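Lectin CEL-I, N-acetyl-D-galactosamine-specific C-type (Cucumaria echinata, PDB 1WMZ) binds N-acetyl-D-galactosamine through a calcium ion, as a C-type lectin of the sea cucumber Cucumaria echinata. Local coordinates at residues Asn59-Ile64 and Gly112-Thr117; Gly69-Gly74 and Lys132-Leu137; Gly99-Asn104 and Trp122-Ala127. All coordinates share one frame; numbering follows the deposited sequence.

Overall arrangement
The three contacts belong to one C-type lectin domain. Contacts 1 and 2 have centres about 8 Å apart and meet at the paired strands 71-73 and 109-114; the centre of contact 3 lies about 15 to 16 Å from theirs, at the calcium and sugar end. Contact 1 sets helix 51-64 against the end of strand 109-114, contact 2 pairs strand 71-73 with strand 131-139, and contact 3 joins the loop before strand 109-114 to strand 122-126. Along the chain contact 1 alternates with each of the others, whereas contact 3 is nested inside the loop closed by contact 2. All three reach the bound N-acetylgalactosamine: R115, Q70 and the calcium ligands line one sugar pocket.

Contact 1. Residues Asn59-Ile64 and Gly112-Thr117; sequences NYWRGI and GQFRHT. With NGA (2-acetamido-2-deoxy-beta-D-galactopyranose), chain E.
W61 and R62, late in helix 51-64 of the C-type lectin fold, meet F114, R115 and H116 where strand 109-114 runs out into a loop. No hydrogen bond joins the two segments; the contact is packing. On the helix side the indole of W61 has the larger share. Its CG stands anti to the backbone N (chi1 167°), which sends the six-membered ring out toward the strand end. There CZ3 lies 3.4 Å from R115 O, at the ring edge near its plane, and 3.7 Å from F114 CB, while CH2 reaches H116 CA. The W61 and F114 side chains slide past each other in opposite directions, and W61 CE3 lies at the edge of the F114 ring, near its plane. The polar atom of the indole, NE1, is hydrogen-bonded to D65 OD1.

From CB of R62 outward, CG sits beside its own backbone N, and bends at chi2 and chi3 fold the chain back so that CD rests over the centre of the W61 ring, 3.4 Å above its plane. Beyond it, NE is 3.9 Å from H116 CB; CZ, NH1 and NH2 also approach that methylene carbon, which lies over the centre of one guanidinium face. W61 CE2 lies at the guanidinium edge, in its plane; that plane is 39° from the imidazole, and NH1 is hydrogen-bonded to Q67 O.

R115 points away from the helix and reaches the sugar pocket, where Q113 OE1 also approaches NGA C8. Extended from CG to NE, its chain delivers the guanidinium edge to the acetamido oxygen: NE donates to NGA O7 at 2.8 Å, and NH2 to the same NGA O7 at 3.0 Å.

Contact 2. Residues Gly69-Gly74 and Lys132-Leu137; sequences GQLWIG and KYMCKL. With NGA (2-acetamido-2-deoxy-beta-D-galactopyranose), chain E.
Strand 71-73 runs parallel to strand 132-137, their axes 4.5 Å apart at closest approach and inclined at 40°, so the pairing is confined to one end of the longer strand. L71 stands opposite K132 in a parallel bridge whose two hydrogen bonds both belong to K132: its N donates to Q70 O at 3.1 Å, and its O receives W72 N at 2.9 Å in a nearly straight bond (174°). L71 CA adds a C-H contact to the same K132 O. Farther on the strands splay apart, and W72 O and M134 N, 4.0 Å from each other, are buried without a polar partner.

L71 and K132 share one sheet face. With CG of L71 anti to the backbone N (chi1 176°), the isobutyl group leans over the neighbouring strand: CD1 comes within 3.5 Å of Y133 C, and CD2 lies 4.0 Å from M134 CB. The bent methionine chain also brings CE near CD2, the two side chains crossing at a slant. On the other face W72 CB meets Y133 CB at 4.2 Å, the tyrosine carbon lying at the indole edge, before the Y133 ring turns away. W72 NE1 is hydrogen-bonded to T22 O, and K132 NZ to Q67 OE1 and N19 OD1, with a salt bridge to D65. Q70 points away from the other strand, and its CD lies 3.6 Å from the acetyl methyl C8 of NGA.

This parallel pair sits in the middle of the curled lectin sheet, with strand 109-114 on the far side of strand 71-73 and strands 13-22 and 41-45 paired to strand 131-139. Helix 24-32 packs on W72 and Y133 through A27, and C135 is tied to C31 of that helix by a disulfide.

Contact 3. Residues Gly99-Asn104 and Trp122-Ala127; sequences GGQPDN and WNDNSA. With CA (calcium ion), chain G; CA (calcium ion), chain F; NGA (2-acetamido-2-deoxy-beta-D-galactopyranose), chain E.
The irregular loop 99-104 passes beside strand 122-126, with Q101 nearest N123 and P102 nearest D124 (CA atoms 5.8 and 5.5 Å apart), and a cis peptide before P102. This is the calcium-dependent sugar site of the C-type lectin fold, with the loop's Gln-Pro-Asp sequence, known from galactose-type members. From the loop, Q101 OE1 and D103 OD2 bind one calcium ion; from the strand come N123 OD1, D124 O and D124 OD1. E109 completes the protein ligands, and O3 and O4 of NGA fill two further positions. The Q101 and N123 amides stand nearly perpendicular (89°), each giving its oxygen to calcium and its nitrogen to the sugar: Q101 NE2 donates to NGA O4 at 3.1 Å, and N123 ND2 to NGA O3 at 3.0 Å. N123 ND2 is also hydrogen-bonded to Q113 OE1, which helps orient the amide.

D124 also ties down the loop backbone. OD2 accepts N104 N at 2.9 Å on its syn lone pair, OD1 accepts D103 N at 3.3 Å, and P102 CB packs against the carboxylate. OD2 also accepts a hydrogen bond from a water on a second calcium ion, bound by N104 OD1 with D77, E81, E109 and D110.

Five oxygens from two segments crowd round the first calcium, Q101 OE1 and N123 OD1 only 2.9 Å apart; the metal probably offsets their repulsion and polarises the sugar hydroxyls.

Contact 1. Residues Asn59-Ile64 and Gly112-Thr117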
loop_
_atom_site.group_PDB
_atom_site.type_symbol
_atom_site.label_atom_id
_atom_site.label_comp_id
_atom_site.label_asym_id
_atom_site.label_seq_id
_atom_site.Cartn_x
_atom_site.Cartn_y
_atom_site.Cartn_z
ATOM N N ASN A 59 10.892 -19.406 -3.599
ATOM C CA ASN A 59 12.204 -18.869 -4.009
ATOM C C ASN A 59 12.633 -17.675 -3.160
ATOM O O ASN A 59 13.793 -17.552 -2.813
ATOM C CB ASN A 59 12.213 -18.539 -5.523
ATOM C CG ASN A 59 12.267 -19.800 -6.397
ATOM O OD1 ASN A 59 12.805 -20.831 -5.985
ATOM N ND2 ASN A 59 11.719 -19.719 -7.589
ATOM N N TYR A 60 11.673 -16.828 -2.760
ATOM C CA TYR A 60 11.919 -15.730 -1.822
ATOM C C TYR A 60 12.369 -16.286 -0.463
ATOM O O TYR A 60 13.391 -15.852 0.120
ATOM C CB TYR A 60 10.642 -14.831 -1.724
ATOM C CG TYR A 60 10.637 -13.718 -0.682
ATOM C CD1 TYR A 60 11.806 -13.076 -0.278
ATOM C CD2 TYR A 60 9.439 -13.273 -0.127
ATOM C CE1 TYR A 60 11.775 -12.071 0.642
ATOM C CE2 TYR A 60 9.406 -12.269 0.831
ATOM C CZ TYR A 60 10.581 -11.661 1.200
ATOM O OH TYR A 60 10.529 -10.682 2.132
ATOM N N TRP A 61 11.636 -17.279 0.043
ATOM C CA TRP A 61 11.938 -17.881 1.317
ATOM C C TRP A 61 13.333 -18.492 1.321
ATOM O O TRP A 61 14.155 -18.131 2.188
ATOM C CB TRP A 61 10.865 -18.934 1.679
ATOM C CG TRP A 61 11.205 -19.824 2.799
ATOM C CD1 TRP A 61 11.936 -19.533 3.912
ATOM C CD2 TRP A 61 10.802 -21.180 2.923
ATOM N NE1 TRP A 61 12.022 -20.640 4.726
ATOM C CE2 TRP A 61 11.334 -21.671 4.130
ATOM C CE3 TRP A 61 10.052 -22.047 2.123
ATOM C CZ2 TRP A 61 11.121 -22.976 4.555
ATOM C CZ3 TRP A 61 9.873 -23.362 2.537
ATOM C CH2 TRP A 61 10.407 -23.809 3.735
ATOM N N ARG A 62 13.603 -19.365 0.357
ATOM C CA ARG A 62 14.855 -20.140 0.332
ATOM C C ARG A 62 16.048 -19.332 -0.180
ATOM O O ARG A 62 17.176 -19.835 -0.162
ATOM C CB ARG A 62 14.709 -21.412 -0.498
ATOM C CG ARG A 62 13.552 -22.322 -0.045
ATOM C CD ARG A 62 13.543 -22.691 1.416
ATOM N NE ARG A 62 14.740 -23.481 1.736
ATOM C CZ ARG A 62 15.139 -23.792 2.959
ATOM N NH1 ARG A 62 14.452 -23.424 4.031
ATOM N NH2 ARG A 62 16.255 -24.501 3.108
ATOM N N GLY A 63 15.807 -18.105 -0.645
ATOM C CA GLY A 63 16.894 -17.187 -0.960
ATOM C C GLY A 63 17.497 -16.603 0.300
ATOM O O GLY A 63 18.661 -16.180 0.303
ATOM N N ILE A 64 16.712 -16.557 1.372
ATOM C CA ILE A 64 17.146 -15.995 2.643
ATOM C C ILE A 64 17.455 -17.079 3.679
ATOM O O ILE A 64 18.418 -16.969 4.432
ATOM C CB ILE A 64 16.070 -15.034 3.163
ATOM C CG1 ILE A 64 16.021 -13.783 2.255
ATOM C CG2 ILE A 64 16.326 -14.629 4.621
ATOM C CD1 ILE A 64 14.683 -13.173 2.141
ATOM N N GLY A 112 -1.438 -25.246 7.538
ATOM C CA GLY A 112 -0.693 -25.456 6.331
ATOM C C GLY A 112 0.685 -24.826 6.336
ATOM O O GLY A 112 0.895 -23.808 6.944
ATOM N N GLN A 113 1.603 -25.426 5.607
ATOM C CA GLN A 113 2.993 -24.968 5.540
ATOM C C GLN A 113 3.695 -25.591 4.332
ATOM O O GLN A 113 3.365 -26.718 3.916
ATOM C CB GLN A 113 3.728 -25.336 6.837
ATOM C CG GLN A 113 3.754 -26.889 7.096
ATOM C CD GLN A 113 4.588 -27.384 8.322
ATOM O OE1 GLN A 113 4.938 -28.584 8.372
ATOM N NE2 GLN A 113 4.848 -26.523 9.290
ATOM N N PHE A 114 4.660 -24.872 3.770
ATOM C CA PHE A 114 5.552 -25.375 2.746
ATOM C C PHE A 114 6.636 -26.202 3.457
ATOM O O PHE A 114 7.192 -25.746 4.462
ATOM C CB PHE A 114 6.357 -24.246 2.089
ATOM C CG PHE A 114 5.620 -23.404 1.063
ATOM C CD1 PHE A 114 6.360 -22.506 0.280
ATOM C CD2 PHE A 114 4.244 -23.461 0.892
ATOM C CE1 PHE A 114 5.740 -21.694 -0.677
ATOM C CE2 PHE A 114 3.626 -22.647 -0.048
ATOM C CZ PHE A 114 4.370 -21.769 -0.835
ATOM N N ARG A 115 6.952 -27.364 2.900
ATOM C CA ARG A 115 8.252 -27.993 3.111
ATOM C C ARG A 115 9.383 -27.235 2.416
ATOM O O ARG A 115 9.151 -26.481 1.461
ATOM C CB ARG A 115 8.228 -29.420 2.583
ATOM C CG ARG A 115 7.395 -30.332 3.367
ATOM C CD ARG A 115 7.328 -31.696 2.763
ATOM N NE ARG A 115 6.649 -32.644 3.642
ATOM C CZ ARG A 115 6.326 -33.874 3.268
ATOM N NH1 ARG A 115 6.617 -34.305 2.040
ATOM N NH2 ARG A 115 5.671 -34.658 4.101
ATOM N N HIS A 116 10.626 -27.474 2.852
ATOM C CA HIS A 116 11.766 -26.891 2.147
ATOM C C HIS A 116 12.182 -27.662 0.885
ATOM O O HIS A 116 13.055 -27.224 0.174
ATOM C CB HIS A 116 12.970 -26.726 3.094
ATOM C CG HIS A 116 13.696 -28.007 3.386
ATOM N ND1 HIS A 116 13.357 -28.833 4.436
ATOM C CD2 HIS A 116 14.757 -28.586 2.773
ATOM C CE1 HIS A 116 14.176 -29.875 4.454
ATOM N NE2 HIS A 116 15.027 -29.757 3.449
ATOM N N THR A 117 11.559 -28.810 0.622
ATOM C CA THR A 117 11.821 -29.647 -0.550
ATOM C C THR A 117 10.665 -29.667 -1.531
ATOM O O THR A 117 9.543 -29.229 -1.218
ATOM C CB THR A 117 12.010 -31.103 -0.105
ATOM O OG1 THR A 117 10.857 -31.518 0.646
ATOM C CG2 THR A 117 13.202 -31.251 0.830
HETATM C C1 NGA E . 5.660 -35.727 7.921
HETATM C C2 NGA E . 4.880 -34.437 8.307
HETATM C C3 NGA E . 3.810 -34.502 9.357
HETATM C C4 NGA E . 3.141 -35.836 9.466
HETATM C C5 NGA E . 3.947 -37.065 9.123
HETATM C C6 NGA E . 3.119 -38.360 8.999
HETATM C C7 NGA E . 6.158 -32.525 7.518
HETATM C C8 NGA E . 7.056 -31.394 7.941
HETATM N N2 NGA E . 5.745 -33.311 8.521
HETATM O O1 NGA E . 6.297 -35.701 6.638
HETATM O O3 NGA E . 2.844 -33.432 9.391
HETATM O O4 NGA E . 2.211 -35.811 8.376
HETATM O O5 NGA E . 4.940 -36.958 8.116
HETATM O O6 NGA E . 4.101 -39.404 9.056
HETATM O O7 NGA E . 5.821 -32.695 6.362
#

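Contact 2. Residues Gly69-Gly74 and Lys132-Leu137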
loop_
_atom_site.group_PDB
_atom_site.type_symbol
_atom_site.label_atom_id
_atom_site.label_comp_id
_atom_site.label_asym_id
_atom_site.label_seq_id
_atom_site.Cartn_x
_atom_site.Cartn_y
_atom_site.Cartn_z
ATOM N N GLY A 69 13.524 -27.111 7.212
ATOM C CA GLY A 69 12.384 -26.659 7.955
ATOM C C GLY A 69 11.262 -26.227 7.041
ATOM O O GLY A 69 11.315 -26.366 5.833
ATOM N N GLN A 70 10.254 -25.664 7.684
ATOM C CA GLN A 70 9.000 -25.324 7.010
ATOM C C GLN A 70 8.674 -23.824 7.083
ATOM O O GLN A 70 9.292 -23.078 7.845
ATOM C CB GLN A 70 7.870 -26.117 7.648
ATOM C CG GLN A 70 8.019 -27.637 7.329
ATOM C CD GLN A 70 8.999 -28.359 8.272
ATOM O OE1 GLN A 70 8.840 -28.324 9.482
ATOM N NE2 GLN A 70 9.965 -29.032 7.697
ATOM N N LEU A 71 7.641 -23.426 6.320
ATOM C CA LEU A 71 7.179 -22.044 6.214
ATOM C C LEU A 71 5.664 -22.012 6.306
ATOM O O LEU A 71 5.017 -22.587 5.431
ATOM C CB LEU A 71 7.571 -21.492 4.850
ATOM C CG LEU A 71 7.049 -20.050 4.589
ATOM C CD1 LEU A 71 7.935 -19.049 5.375
ATOM C CD2 LEU A 71 7.017 -19.746 3.152
ATOM N N TRP A 72 5.118 -21.380 7.339
ATOM C CA TRP A 72 3.671 -21.321 7.543
ATOM C C TRP A 72 3.036 -20.566 6.377
ATOM O O TRP A 72 3.583 -19.587 5.884
ATOM C CB TRP A 72 3.288 -20.612 8.831
ATOM C CG TRP A 72 3.585 -21.332 10.129
ATOM C CD1 TRP A 72 4.332 -20.856 11.188
ATOM C CD2 TRP A 72 3.184 -22.661 10.499
ATOM N NE1 TRP A 72 4.399 -21.797 12.187
ATOM C CE2 TRP A 72 3.700 -22.912 11.795
ATOM C CE3 TRP A 72 2.419 -23.657 9.881
ATOM C CZ2 TRP A 72 3.481 -24.114 12.457
ATOM C CZ3 TRP A 72 2.214 -24.812 10.518
ATOM C CH2 TRP A 72 2.715 -25.046 11.815
ATOM N N ILE A 73 1.864 -21.032 5.942
ATOM C CA ILE A 73 1.063 -20.295 4.978
ATOM C C ILE A 73 -0.324 -20.199 5.582
ATOM O O ILE A 73 -0.620 -20.870 6.552
ATOM C CB ILE A 73 1.053 -20.993 3.567
ATOM C CG1 ILE A 73 0.439 -22.426 3.612
ATOM C CG2 ILE A 73 2.487 -21.055 2.977
ATOM C CD1 ILE A 73 0.368 -23.048 2.274
ATOM N N GLY A 74 -1.199 -19.382 4.999
ATOM C CA GLY A 74 -2.501 -19.123 5.608
ATOM C C GLY A 74 -3.595 -20.168 5.403
ATOM O O GLY A 74 -4.776 -19.861 5.496
ATOM N N LYS A 132 9.006 -21.049 10.180
ATOM C CA LYS A 132 9.166 -19.644 9.770
ATOM C C LYS A 132 7.826 -19.160 9.196
ATOM O O LYS A 132 6.855 -19.947 9.092
ATOM C CB LYS A 132 10.301 -19.494 8.777
ATOM C CG LYS A 132 11.681 -20.158 9.191
ATOM C CD LYS A 132 12.211 -19.650 10.528
ATOM C CE LYS A 132 13.608 -20.332 10.872
ATOM N NZ LYS A 132 14.540 -20.399 9.739
ATOM N N TYR A 133 7.734 -17.887 8.816
ATOM C CA TYR A 133 6.459 -17.425 8.241
ATOM C C TYR A 133 6.591 -16.326 7.206
ATOM O O TYR A 133 7.624 -15.701 7.045
ATOM C CB TYR A 133 5.445 -17.084 9.321
ATOM C CG TYR A 133 5.748 -15.863 10.183
ATOM C CD1 TYR A 133 6.617 -15.940 11.282
ATOM C CD2 TYR A 133 5.082 -14.657 9.961
ATOM C CE1 TYR A 133 6.868 -14.821 12.087
ATOM C CE2 TYR A 133 5.315 -13.563 10.759
ATOM C CZ TYR A 133 6.209 -13.645 11.812
ATOM O OH TYR A 133 6.421 -12.508 12.565
ATOM N N MET A 134 5.507 -16.126 6.462
ATOM C CA MET A 134 5.520 -15.218 5.330
ATOM C C MET A 134 4.190 -14.470 5.325
ATOM O O MET A 134 3.159 -15.072 5.431
ATOM C CB MET A 134 5.672 -16.051 4.056
ATOM C CG MET A 134 5.395 -15.346 2.782
ATOM S SD MET A 134 6.781 -14.574 2.085
ATOM C CE MET A 134 8.119 -15.966 1.845
ATOM N N CYS A 135 4.237 -13.149 5.243
ATOM C CA CYS A 135 3.023 -12.332 5.190
ATOM C C CYS A 135 2.812 -11.797 3.768
ATOM O O CYS A 135 3.730 -11.723 2.947
ATOM C CB CYS A 135 3.125 -11.173 6.177
ATOM S SG CYS A 135 3.432 -11.607 7.903
ATOM N N LYS A 136 1.558 -11.458 3.484
ATOM C CA LYS A 136 1.124 -11.020 2.159
ATOM C C LYS A 136 0.163 -9.871 2.336
ATOM O O LYS A 136 -0.727 -9.950 3.151
ATOM C CB LYS A 136 0.418 -12.153 1.434
ATOM C CG LYS A 136 -0.163 -11.856 0.045
ATOM C CD LYS A 136 -0.783 -13.132 -0.519
ATOM C CE LYS A 136 -1.501 -12.885 -1.855
ATOM N NZ LYS A 136 -2.005 -14.139 -2.522
ATOM N N LEU A 137 0.326 -8.817 1.548
ATOM C CA LEU A 137 -0.655 -7.720 1.525
ATOM C C LEU A 137 -1.621 -7.911 0.382
ATOM O O LEU A 137 -1.197 -8.203 -0.731
ATOM C CB LEU A 137 0.003 -6.357 1.350
ATOM C CG LEU A 137 1.061 -5.937 2.386
ATOM C CD1 LEU A 137 1.525 -4.506 2.058
ATOM C CD2 LEU A 137 0.544 -6.050 3.785
HETATM C C1 NGA E . 5.660 -35.727 7.921
HETATM C C2 NGA E . 4.880 -34.437 8.307
HETATM C C3 NGA E . 3.810 -34.502 9.357
HETATM C C4 NGA E . 3.141 -35.836 9.466
HETATM C C5 NGA E . 3.947 -37.065 9.123
HETATM C C6 NGA E . 3.119 -38.360 8.999
HETATM C C7 NGA E . 6.158 -32.525 7.518
HETATM C C8 NGA E . 7.056 -31.394 7.941
HETATM N N2 NGA E . 5.745 -33.311 8.521
HETATM O O1 NGA E . 6.297 -35.701 6.638
HETATM O O3 NGA E . 2.844 -33.432 9.391
HETATM O O4 NGA E . 2.211 -35.811 8.376
HETATM O O5 NGA E . 4.940 -36.958 8.116
HETATM O O6 NGA E . 4.101 -39.404 9.056
HETATM O O7 NGA E . 5.821 -32.695 6.362
#

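Contact 3. Residues Gly99-Asn104 and Trp122-Ala127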
loop_
_atom_site.group_PDB
_atom_site.type_symbol
_atom_site.label_atom_id
_atom_site.label_comp_id
_atom_site.label_asym_id
_atom_site.label_seq_id
_atom_site.Cartn_x
_atom_site.Cartn_y
_atom_site.Cartn_z
ATOM N N GLY A 99 3.043 -35.658 -1.365
ATOM C CA GLY A 99 2.530 -37.022 -1.347
ATOM C C GLY A 99 2.238 -37.447 0.086
ATOM O O GLY A 99 3.082 -37.300 0.975
ATOM N N GLY A 100 1.036 -37.964 0.298
ATOM C CA GLY A 100 0.596 -38.452 1.606
ATOM C C GLY A 100 -0.037 -37.411 2.514
ATOM O O GLY A 100 -0.424 -37.719 3.668
ATOM N N GLN A 101 -0.161 -36.184 1.988
ATOM C CA GLN A 101 -0.694 -35.036 2.727
ATOM C C GLN A 101 -1.909 -34.442 2.003
ATOM O O GLN A 101 -2.000 -34.528 0.767
ATOM C CB GLN A 101 0.404 -33.951 2.832
ATOM C CG GLN A 101 1.710 -34.426 3.461
ATOM C CD GLN A 101 1.554 -34.949 4.875
ATOM O OE1 GLN A 101 0.596 -34.657 5.552
ATOM N NE2 GLN A 101 2.511 -35.771 5.314
ATOM N N PRO A 102 -2.836 -33.838 2.726
ATOM C CA PRO A 102 -2.839 -33.702 4.184
ATOM C C PRO A 102 -3.330 -34.996 4.844
ATOM O O PRO A 102 -4.079 -35.755 4.231
ATOM C CB PRO A 102 -3.886 -32.597 4.421
ATOM C CG PRO A 102 -4.859 -32.814 3.343
ATOM C CD PRO A 102 -4.065 -33.260 2.149
ATOM N N ASP A 103 -2.918 -35.235 6.070
ATOM C CA ASP A 103 -3.201 -36.516 6.752
ATOM C C ASP A 103 -3.738 -36.381 8.169
ATOM O O ASP A 103 -3.978 -37.367 8.827
ATOM C CB ASP A 103 -1.949 -37.425 6.726
ATOM C CG ASP A 103 -0.795 -36.861 7.526
ATOM O OD1 ASP A 103 0.239 -37.581 7.731
ATOM O OD2 ASP A 103 -0.821 -35.684 7.972
ATOM N N ASN A 104 -3.922 -35.169 8.665
ATOM C CA ASN A 104 -4.389 -34.936 10.020
ATOM C C ASN A 104 -3.719 -35.848 11.060
ATOM O O ASN A 104 -4.374 -36.429 11.913
ATOM C CB ASN A 104 -5.928 -35.085 10.074
ATOM C CG ASN A 104 -6.542 -34.423 11.273
ATOM O OD1 ASN A 104 -6.242 -33.263 11.618
ATOM N ND2 ASN A 104 -7.445 -35.134 11.920
ATOM N N TRP A 122 3.215 -28.886 0.122
ATOM C CA TRP A 122 2.533 -28.523 1.347
ATOM C C TRP A 122 2.322 -29.703 2.287
ATOM O O TRP A 122 2.116 -30.857 1.856
ATOM C CB TRP A 122 1.165 -27.934 1.076
ATOM C CG TRP A 122 1.089 -26.773 0.136
ATOM C CD1 TRP A 122 2.116 -26.047 -0.418
ATOM C CD2 TRP A 122 -0.122 -26.182 -0.342
ATOM N NE1 TRP A 122 1.605 -25.067 -1.248
ATOM C CE2 TRP A 122 0.235 -25.145 -1.231
ATOM C CE3 TRP A 122 -1.484 -26.486 -0.167
ATOM C CZ2 TRP A 122 -0.710 -24.344 -1.865
ATOM C CZ3 TRP A 122 -2.424 -25.692 -0.818
ATOM C CH2 TRP A 122 -2.023 -24.626 -1.638
ATOM N N ASN A 123 2.280 -29.365 3.556
ATOM C CA ASN A 123 1.992 -30.281 4.651
ATOM C C ASN A 123 1.042 -29.618 5.627
ATOM O O ASN A 123 1.090 -28.411 5.861
ATOM C CB ASN A 123 3.263 -30.638 5.406
ATOM C CG ASN A 123 2.989 -31.450 6.631
ATOM O OD1 ASN A 123 2.352 -32.513 6.519
ATOM N ND2 ASN A 123 3.464 -30.998 7.800
ATOM N N ASP A 124 0.168 -30.406 6.237
ATOM C CA ASP A 124 -0.554 -29.926 7.397
ATOM C C ASP A 124 0.179 -30.303 8.666
ATOM O O ASP A 124 0.619 -31.441 8.785
ATOM C CB ASP A 124 -2.001 -30.462 7.441
ATOM C CG ASP A 124 -2.083 -31.981 7.432
ATOM O OD1 ASP A 124 -1.136 -32.639 6.937
ATOM O OD2 ASP A 124 -3.099 -32.564 7.846
ATOM N N ASN A 125 0.311 -29.371 9.607
ATOM C CA ASN A 125 0.994 -29.603 10.869
ATOM C C ASN A 125 0.178 -29.042 12.077
ATOM O O ASN A 125 -0.897 -28.464 11.891
ATOM C CB ASN A 125 2.412 -28.998 10.774
ATOM C CG ASN A 125 3.452 -29.780 11.573
ATOM O OD1 ASN A 125 3.175 -30.253 12.679
ATOM N ND2 ASN A 125 4.641 -29.850 11.049
ATOM N N SER A 126 0.655 -29.255 13.312
ATOM C CA SER A 126 -0.116 -28.985 14.532
ATOM C C SER A 126 0.094 -27.572 15.107
ATOM O O SER A 126 0.942 -26.814 14.632
ATOM C CB SER A 126 0.284 -29.986 15.612
ATOM O OG SER A 126 1.617 -29.721 15.997
ATOM N N ALA A 127 -0.667 -27.252 16.138
ATOM C CA ALA A 127 -0.579 -25.959 16.835
ATOM C C ALA A 127 0.707 -25.859 17.667
ATOM O O ALA A 127 1.111 -24.754 18.070
ATOM C CB ALA A 127 -1.796 -25.733 17.704
HETATM CA CA CA G . 0.760 -33.768 7.983
HETATM CA CA CA F . -6.899 -31.218 10.151
HETATM C C1 NGA E . 5.660 -35.727 7.921
HETATM C C2 NGA E . 4.880 -34.437 8.307
HETATM C C3 NGA E . 3.810 -34.502 9.357
HETATM C C4 NGA E . 3.141 -35.836 9.466
HETATM C C5 NGA E . 3.947 -37.065 9.123
HETATM C C6 NGA E . 3.119 -38.360 8.999
HETATM C C7 NGA E . 6.158 -32.525 7.518
HETATM C C8 NGA E . 7.056 -31.394 7.941
HETATM N N2 NGA E . 5.745 -33.311 8.521
HETATM O O1 NGA E . 6.297 -35.701 6.638
HETATM O O3 NGA E . 2.844 -33.432 9.391
HETATM O O4 NGA E . 2.211 -35.811 8.376
HETATM O O5 NGA E . 4.940 -36.958 8.116
HETATM O O6 NGA E . 4.101 -39.404 9.056
HETATM O O7 NGA E . 5.821 -32.695 6.362
HETATM O O HOH W 1 -5.735 -32.227 8.333
#